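Local coordinates for putative lipoprotein GNA1162 (Neisseria meningitidis, PDB 4HRV) that is of unknown function but belongs to the DUF799 lipoprotein family and may bind lipid, at residues L17-L22 with V87-V92. The protein carries 3 engineered substitutions. Residues are numbered along the deposited sequence; the frame is centred on the assembly and turned at random.
Sequences LVVPPL and VLYITV
Leu17 and Val18 pair with Val87 and Leu88 as parallel neighbours in the mixed beta sheet of this GNA1162-like lipoprotein, and Leu22 resumes the parallel pairing opposite Thr91 after a one-residue shift of register. Strand 15-23 is broken between these two paired regions by Pro20 and Pro21, residues without an amide hydrogen and therefore suited to a place where the chain bows away from its neighbour.

Backbone bonds hold both ends of the bow. Leu88 N gives an almost straight bond to Leu17 O (2.7 Å, 173° at the hydrogen), while the bond from Val19 N to Leu88 O is weak at 3.4 Å. Past the prolines, Leu22 N donates to Ile90 O (2.9 Å), and Val92 N reaches Leu22 O at 3.0 Å. In the gap a water replaces direct pairing: it donates to Val19 O and Leu88 O and accepts from Ile90 N, satisfying polar atoms within a buried contact. Pro20 O accepts a hydrogen bond from His71 NE2.

Apolar side chains pack on both faces. Val18, Leu88, Pro21 and Ile90 lie on one, with helix 34-37 against it and Met144 of the second subunit touching Leu88. Beta-branched Val18 and Ile90 suit an extended strand; Val18 CG2 runs alongside Leu88 CD2 at 3.8 Å, and the rigid Pro21 ring offers Ile90 an apolar surface, CB to CB 3.9 Å. On the other face the partly exposed Leu22 lies beside Thr91, its CB 3.7 Å from Thr91 OG1. There too, where Leu17, Val87 and Tyr89 touch helix 75-82, Val19 CG1 meets Val87 CG1. Set trans to the amide (chi1 -173°), Val87 CG1 is the branch that reaches both Val19 and the rim of one face of the Tyr89 ring, which Val19 CG2 approaches obliquely, 3.6 Å from Tyr89 CD2.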
ATOM      1  N   LEU B  17      17.495   7.401 -10.368  1.00 32.70           N
ATOM      2  CA  LEU B  17      18.151   6.101 -10.358  1.00 33.32           C
ATOM      3  C   LEU B  17      17.615   5.265  -9.194  1.00 33.13           C
ATOM      4  O   LEU B  17      17.753   5.634  -8.024  1.00 29.74           O
ATOM      5  CB  LEU B  17      19.673   6.273 -10.213  1.00 32.75           C
ATOM      6  CG  LEU B  17      20.504   4.989 -10.147  1.00 35.64           C
ATOM      7  CD1 LEU B  17      20.387   4.227 -11.452  1.00 37.21           C
ATOM      8  CD2 LEU B  17      21.983   5.281  -9.829  1.00 32.52           C
ATOM      9  N   VAL B  18      16.977   4.148  -9.517  1.00 28.69           N
ATOM     10  CA  VAL B  18      16.614   3.187  -8.492  1.00 26.41           C
ATOM     11  C   VAL B  18      17.663   2.096  -8.446  1.00 28.70           C
ATOM     12  O   VAL B  18      17.870   1.363  -9.419  1.00 28.21           O
ATOM     13  CB  VAL B  18      15.216   2.582  -8.719  1.00 26.43           C
ATOM     14  CG1 VAL B  18      14.792   1.799  -7.479  1.00 25.82           C
ATOM     15  CG2 VAL B  18      14.214   3.703  -9.033  1.00 26.59           C
ATOM     16  N   VAL B  19      18.357   2.008  -7.317  1.00 32.16           N
ATOM     17  CA  VAL B  19      19.381   0.989  -7.167  1.00 30.88           C
ATOM     18  C   VAL B  19      18.728  -0.286  -6.640  1.00 30.22           C
ATOM     19  O   VAL B  19      17.649  -0.233  -6.055  1.00 30.04           O
ATOM     20  CB  VAL B  19      20.520   1.424  -6.222  1.00 29.80           C
ATOM     21  CG1 VAL B  19      21.296   2.621  -6.813  1.00 27.86           C
ATOM     22  CG2 VAL B  19      19.985   1.721  -4.849  1.00 26.97           C
ATOM     23  N   PRO B  20      19.366  -1.439  -6.880  1.00 33.38           N
ATOM     24  CA  PRO B  20      18.856  -2.708  -6.355  1.00 35.37           C
ATOM     25  C   PRO B  20      18.540  -2.575  -4.876  1.00 35.38           C
ATOM     26  O   PRO B  20      19.389  -2.134  -4.102  1.00 32.70           O
ATOM     27  CB  PRO B  20      20.027  -3.664  -6.564  1.00 38.66           C
ATOM     28  CG  PRO B  20      20.712  -3.142  -7.771  1.00 36.32           C
ATOM     29  CD  PRO B  20      20.551  -1.628  -7.732  1.00 33.84           C
ATOM     30  N   PRO B  21      17.314  -2.940  -4.477  1.00 31.05           N
ATOM     31  CA  PRO B  21      16.946  -2.766  -3.073  1.00 33.67           C
ATOM     32  C   PRO B  21      17.730  -3.669  -2.132  1.00 30.64           C
ATOM     33  O   PRO B  21      18.108  -4.777  -2.501  1.00 35.76           O
ATOM     34  CB  PRO B  21      15.447  -3.121  -3.059  1.00 38.93           C
ATOM     35  CG  PRO B  21      14.987  -2.815  -4.465  1.00 41.19           C
ATOM     36  CD  PRO B  21      16.150  -3.273  -5.317  1.00 37.41           C
ATOM     37  N   LEU B  22      17.986  -3.171  -0.928  1.00 30.15           N
ATOM     38  CA  LEU B  22      18.649  -3.939   0.110  1.00 35.13           C
ATOM     39  C   LEU B  22      17.645  -4.898   0.722  1.00 35.76           C
ATOM     40  O   LEU B  22      16.488  -4.538   0.966  1.00 36.86           O
ATOM     41  CB  LEU B  22      19.144  -3.013   1.214  1.00 39.45           C
ATOM     42  CG  LEU B  22      20.623  -2.698   1.364  1.00 48.73           C
ATOM     43  CD1 LEU B  22      20.833  -2.093   2.745  1.00 50.43           C
ATOM     44  CD2 LEU B  22      21.484  -3.953   1.157  1.00 47.25           C
ATOM     45  N   VAL B  87      18.760   9.567  -6.363  1.00 28.77           N
ATOM     46  CA  VAL B  87      18.871   8.129  -6.199  1.00 24.84           C
ATOM     47  C   VAL B  87      17.817   7.684  -5.228  1.00 27.63           C
ATOM     48  O   VAL B  87      17.621   8.298  -4.174  1.00 27.35           O
ATOM     49  CB  VAL B  87      20.254   7.711  -5.633  1.00 27.36           C
ATOM     50  CG1 VAL B  87      20.397   6.193  -5.628  1.00 26.01           C
ATOM     51  CG2 VAL B  87      21.365   8.356  -6.441  1.00 29.41           C
ATOM     52  N   LEU B  88      17.133   6.607  -5.587  1.00 23.91           N
ATOM     53  CA  LEU B  88      16.118   6.034  -4.723  1.00 25.70           C
ATOM     54  C   LEU B  88      16.635   4.766  -4.074  1.00 26.98           C
ATOM     55  O   LEU B  88      17.023   3.818  -4.759  1.00 28.42           O
ATOM     56  CB  LEU B  88      14.839   5.764  -5.525  1.00 27.72           C
ATOM     57  CG  LEU B  88      13.685   5.118  -4.750  1.00 34.19           C
ATOM     58  CD1 LEU B  88      13.115   6.088  -3.717  1.00 33.20           C
ATOM     59  CD2 LEU B  88      12.608   4.669  -5.726  1.00 40.23           C
ATOM     60  N   TYR B  89      16.686   4.777  -2.745  1.00 25.18           N
ATOM     61  CA  TYR B  89      17.145   3.622  -1.984  1.00 25.09           C
ATOM     62  C   TYR B  89      15.957   2.931  -1.308  1.00 26.28           C
ATOM     63  O   TYR B  89      15.245   3.544  -0.508  1.00 28.23           O
ATOM     64  CB  TYR B  89      18.130   4.042  -0.896  1.00 27.28           C
ATOM     65  CG  TYR B  89      19.410   4.666  -1.417  1.00 30.27           C
ATOM     66  CD1 TYR B  89      19.612   6.040  -1.366  1.00 30.91           C
ATOM     67  CD2 TYR B  89      20.429   3.870  -1.959  1.00 27.94           C
ATOM     68  CE1 TYR B  89      20.807   6.612  -1.846  1.00 30.62           C
ATOM     69  CE2 TYR B  89      21.609   4.440  -2.444  1.00 27.18           C
ATOM     70  CZ  TYR B  89      21.793   5.799  -2.372  1.00 30.31           C
ATOM     71  OH  TYR B  89      22.956   6.360  -2.863  1.00 30.84           O
ATOM     72  N   ILE B  90      15.769   1.656  -1.606  1.00 25.05           N
ATOM     73  CA  ILE B  90      14.707   0.883  -0.952  1.00 26.45           C
ATOM     74  C   ILE B  90      15.314  -0.223  -0.108  1.00 28.54           C
ATOM     75  O   ILE B  90      16.247  -0.888  -0.541  1.00 33.01           O
ATOM     76  CB  ILE B  90      13.790   0.251  -1.986  1.00 25.32           C
ATOM     77  CG1 ILE B  90      13.162   1.346  -2.863  1.00 30.76           C
ATOM     78  CG2 ILE B  90      12.721  -0.616  -1.306  1.00 29.10           C
ATOM     79  CD1 ILE B  90      12.493   0.806  -4.097  1.00 31.32           C
ATOM     80  N   THR B  91      14.779  -0.411   1.093  1.00 24.10           N
ATOM     81  CA  THR B  91      15.164  -1.508   1.968  1.00 26.53           C
ATOM     82  C   THR B  91      13.928  -2.295   2.434  1.00 30.31           C
ATOM     83  O   THR B  91      12.984  -1.723   2.979  1.00 31.01           O
ATOM     84  CB  THR B  91      15.933  -0.992   3.199  1.00 32.66           C
ATOM     85  OG1 THR B  91      17.113  -0.319   2.764  1.00 35.56           O
ATOM     86  CG2 THR B  91      16.323  -2.137   4.131  1.00 36.95           C
ATOM     87  N   VAL B  92      13.938  -3.598   2.182  1.00 31.97           N
ATOM     88  CA  VAL B  92      12.917  -4.491   2.716  1.00 34.15           C
ATOM     89  C   VAL B  92      13.351  -4.937   4.108  1.00 36.26           C
ATOM     90  O   VAL B  92      14.396  -5.582   4.266  1.00 37.80           O
ATOM     91  CB  VAL B  92      12.721  -5.726   1.821  1.00 34.83           C
ATOM     92  CG1 VAL B  92      11.799  -6.761   2.519  1.00 33.74           C
ATOM     93  CG2 VAL B  92      12.147  -5.315   0.479  1.00 33.84           C
TER
HETATM   94  O   HOH W   1      16.462   1.023  -4.135  1.00 30.41           O